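Local coordinates for malonyl CoA:acyl carrier protein malonyltransferase (Streptomyces coelicolor, PDB 1NM2) that probably transfers the malonyl group from malonyl-CoA to holo-acyl carrier protein, supplying malonyl-ACP for fatty acid biosynthesis, at residues V99-A104 with Y229-D234. Residues are numbered along the deposited sequence; the frame is centred on the assembly and turned at random.
Sequences VGEITA and YVSNKD
Glu101 and Asn232 lie with carboxylate and amide stacked, the two planes only 3° apart and Glu101 CD 3.1 Å from Asn232 CG, the side chains running antiparallel. Glu101 sits in the first turn of helix 100-107, directly after Gly100, the last residue of what looks like the nucleophile elbow (GxSxG) of the alpha/beta hydrolase-like core; Asn232 belongs to the loop that follows edge strand 228-229. Glu101 OE1 takes the backbone N-H of Asn232 at 2.7 Å, nearly straight but from above the carboxylate plane. Two waters widen this grip: water 1 donates to Glu101 OE2 and bonds Ser231 OG at 2.6 Å, while water 2 lies within bonding distance of Glu101 OE1 and Val230 O, though with more acceptors in reach than protons to give. Were Glu101 an alanine, the Asn232 N-H would probably lose its acceptor and the amide the flat group lying on it. One layer out, Asn232 OD1 accepts from Ser98 N and ND2 donates to Gly96 O, so the same amide ties the loop to the presumed elbow. Ser231 OG, in an ST turn, also receives Lys233 N. Nearer the helix backbone, Tyr229 extends with CG anti to its own N (chi1 -178°), which carries the ring edge there: CE1 lies 3.8 Å from Ala104 CB, and OH donates to Glu101 O at 2.9 Å, 37° out of the carbonyl plane.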
ATOM      1  N   VAL A  99       2.821   0.784  -0.968  1.00 16.44           N
ATOM      2  CA  VAL A  99       2.739   2.206  -1.310  1.00 17.81           C
ATOM      3  C   VAL A  99       1.880   2.920  -0.266  1.00 16.46           C
ATOM      4  O   VAL A  99       2.071   4.107   0.012  1.00 16.66           O
ATOM      5  CB  VAL A  99       2.096   2.452  -2.705  1.00 20.24           C
ATOM      6  CG1 VAL A  99       2.817   1.650  -3.763  1.00 22.85           C
ATOM      7  CG2 VAL A  99       0.624   2.098  -2.675  1.00 22.06           C
ATOM      8  N   GLY A 100       0.935   2.184   0.311  1.00 15.52           N
ATOM      9  CA  GLY A 100       0.062   2.759   1.321  1.00 15.53           C
ATOM     10  C   GLY A 100       0.824   3.229   2.547  1.00 16.84           C
ATOM     11  O   GLY A 100       0.296   3.999   3.354  1.00 15.93           O
ATOM     12  N   GLU A 101       2.064   2.768   2.697  1.00 16.62           N
ATOM     13  CA  GLU A 101       2.890   3.170   3.838  1.00 17.53           C
ATOM     14  C   GLU A 101       3.293   4.632   3.724  1.00 17.86           C
ATOM     15  O   GLU A 101       3.483   5.314   4.734  1.00 17.92           O
ATOM     16  CB  GLU A 101       4.166   2.331   3.927  1.00 20.96           C
ATOM     17  CG  GLU A 101       3.953   0.870   4.259  1.00 21.22           C
ATOM     18  CD  GLU A 101       5.093   0.316   5.095  1.00 23.68           C
ATOM     19  OE1 GLU A 101       4.882   0.106   6.310  1.00 24.24           O
ATOM     20  OE2 GLU A 101       6.199   0.107   4.545  1.00 20.46           O
ATOM     21  N   ILE A 102       3.462   5.105   2.494  1.00 17.11           N
ATOM     22  CA  ILE A 102       3.831   6.495   2.292  1.00 16.86           C
ATOM     23  C   ILE A 102       2.598   7.323   2.629  1.00 15.46           C
ATOM     24  O   ILE A 102       2.699   8.368   3.259  1.00 16.61           O
ATOM     25  CB  ILE A 102       4.277   6.774   0.829  1.00 18.22           C
ATOM     26  CG1 ILE A 102       5.642   6.128   0.559  1.00 20.73           C
ATOM     27  CG2 ILE A 102       4.384   8.277   0.591  1.00 17.76           C
ATOM     28  CD1 ILE A 102       5.644   4.616   0.586  1.00 23.96           C
ATOM     29  N   THR A 103       1.430   6.835   2.221  1.00 15.43           N
ATOM     30  CA  THR A 103       0.174   7.523   2.493  1.00 15.28           C
ATOM     31  C   THR A 103      -0.017   7.659   4.004  1.00 16.67           C
ATOM     32  O   THR A 103      -0.420   8.714   4.502  1.00 15.60           O
ATOM     33  CB  THR A 103      -1.016   6.741   1.901  1.00 16.09           C
ATOM     34  OG1 THR A 103      -0.764   6.477   0.513  1.00 16.09           O
ATOM     35  CG2 THR A 103      -2.318   7.546   2.029  1.00 14.14           C
ATOM     36  N   ALA A 104       0.288   6.584   4.726  1.00 15.70           N
ATOM     37  CA  ALA A 104       0.159   6.552   6.179  1.00 17.59           C
ATOM     38  C   ALA A 104       1.154   7.491   6.860  1.00 17.11           C
ATOM     39  O   ALA A 104       0.894   7.976   7.958  1.00 18.11           O
ATOM     40  CB  ALA A 104       0.358   5.126   6.689  1.00 15.57           C
ATOM     41  N   TYR A 229       2.508   4.706  14.270  1.00 20.00           N
ATOM     42  CA  TYR A 229       2.759   4.274  12.896  1.00 18.68           C
ATOM     43  C   TYR A 229       3.228   2.813  12.872  1.00 17.97           C
ATOM     44  O   TYR A 229       4.296   2.492  13.393  1.00 19.25           O
ATOM     45  CB  TYR A 229       3.828   5.176  12.269  1.00 18.18           C
ATOM     46  CG  TYR A 229       4.136   4.861  10.823  1.00 17.55           C
ATOM     47  CD1 TYR A 229       3.463   5.507   9.788  1.00 18.15           C
ATOM     48  CD2 TYR A 229       5.079   3.887  10.492  1.00 18.24           C
ATOM     49  CE1 TYR A 229       3.723   5.191   8.454  1.00 18.51           C
ATOM     50  CE2 TYR A 229       5.341   3.562   9.169  1.00 18.77           C
ATOM     51  CZ  TYR A 229       4.661   4.216   8.157  1.00 19.03           C
ATOM     52  OH  TYR A 229       4.908   3.874   6.849  1.00 21.28           O
ATOM     53  N   VAL A 230       2.431   1.939  12.261  1.00 17.89           N
ATOM     54  CA  VAL A 230       2.755   0.514  12.177  1.00 17.68           C
ATOM     55  C   VAL A 230       3.425   0.206  10.841  1.00 18.00           C
ATOM     56  O   VAL A 230       2.867   0.497   9.781  1.00 17.03           O
ATOM     57  CB  VAL A 230       1.478  -0.348  12.322  1.00 17.20           C
ATOM     58  CG1 VAL A 230       1.831  -1.832  12.273  1.00 17.51           C
ATOM     59  CG2 VAL A 230       0.785  -0.021  13.638  1.00 17.03           C
ATOM     60  N   SER A 231       4.605  -0.410  10.903  1.00 16.98           N
ATOM     61  CA  SER A 231       5.402  -0.724   9.712  1.00 16.88           C
ATOM     62  C   SER A 231       5.295  -2.123   9.089  1.00 16.66           C
ATOM     63  O   SER A 231       5.245  -3.137   9.792  1.00 16.88           O
ATOM     64  CB  SER A 231       6.877  -0.417  10.018  1.00 14.54           C
ATOM     65  OG  SER A 231       7.751  -0.932   9.026  1.00 16.58           O
ATOM     66  N   ASN A 232       5.295  -2.148   7.753  1.00 16.75           N
ATOM     67  CA  ASN A 232       5.213  -3.374   6.948  1.00 17.64           C
ATOM     68  C   ASN A 232       6.364  -4.352   7.159  1.00 17.00           C
ATOM     69  O   ASN A 232       6.207  -5.556   6.974  1.00 17.03           O
ATOM     70  CB  ASN A 232       5.203  -3.034   5.456  1.00 17.41           C
ATOM     71  CG  ASN A 232       3.860  -2.567   4.962  1.00 17.58           C
ATOM     72  OD1 ASN A 232       3.697  -2.303   3.777  1.00 18.59           O
ATOM     73  ND2 ASN A 232       2.887  -2.463   5.863  1.00 16.72           N
ATOM     74  N   LYS A 233       7.533  -3.823   7.493  1.00 16.43           N
ATOM     75  CA  LYS A 233       8.720  -4.652   7.684  1.00 19.50           C
ATOM     76  C   LYS A 233       8.541  -5.783   8.687  1.00 17.57           C
ATOM     77  O   LYS A 233       8.852  -6.937   8.401  1.00 17.40           O
ATOM     78  CB  LYS A 233       9.901  -3.774   8.123  1.00 19.30           C
ATOM     79  CG  LYS A 233      11.103  -4.534   8.676  1.00 23.20           C
ATOM     80  CD  LYS A 233      12.260  -4.543   7.701  1.00 24.92           C
ATOM     81  CE  LYS A 233      13.568  -4.936   8.386  1.00 25.71           C
ATOM     82  NZ  LYS A 233      13.499  -6.280   9.020  1.00 25.08           N
ATOM     83  N   ASP A 234       8.032  -5.442   9.861  1.00 17.76           N
ATOM     84  CA  ASP A 234       7.876  -6.411  10.929  1.00 19.24           C
ATOM     85  C   ASP A 234       6.634  -6.158  11.783  1.00 19.75           C
ATOM     86  O   ASP A 234       6.509  -6.708  12.874  1.00 20.52           O
ATOM     87  CB  ASP A 234       9.118  -6.342  11.806  1.00 18.38           C
ATOM     88  CG  ASP A 234       9.404  -4.930  12.280  1.00 19.70           C
ATOM     89  OD1 ASP A 234      10.509  -4.688  12.799  1.00 20.52           O
ATOM     90  OD2 ASP A 234       8.517  -4.058  12.130  1.00 17.83           O
TER
HETATM   91  O   HOH W   1       8.031   0.163   6.645  1.00 22.20           O
HETATM   92  O   HOH W   2       2.151   0.071   7.250  1.00 27.50           O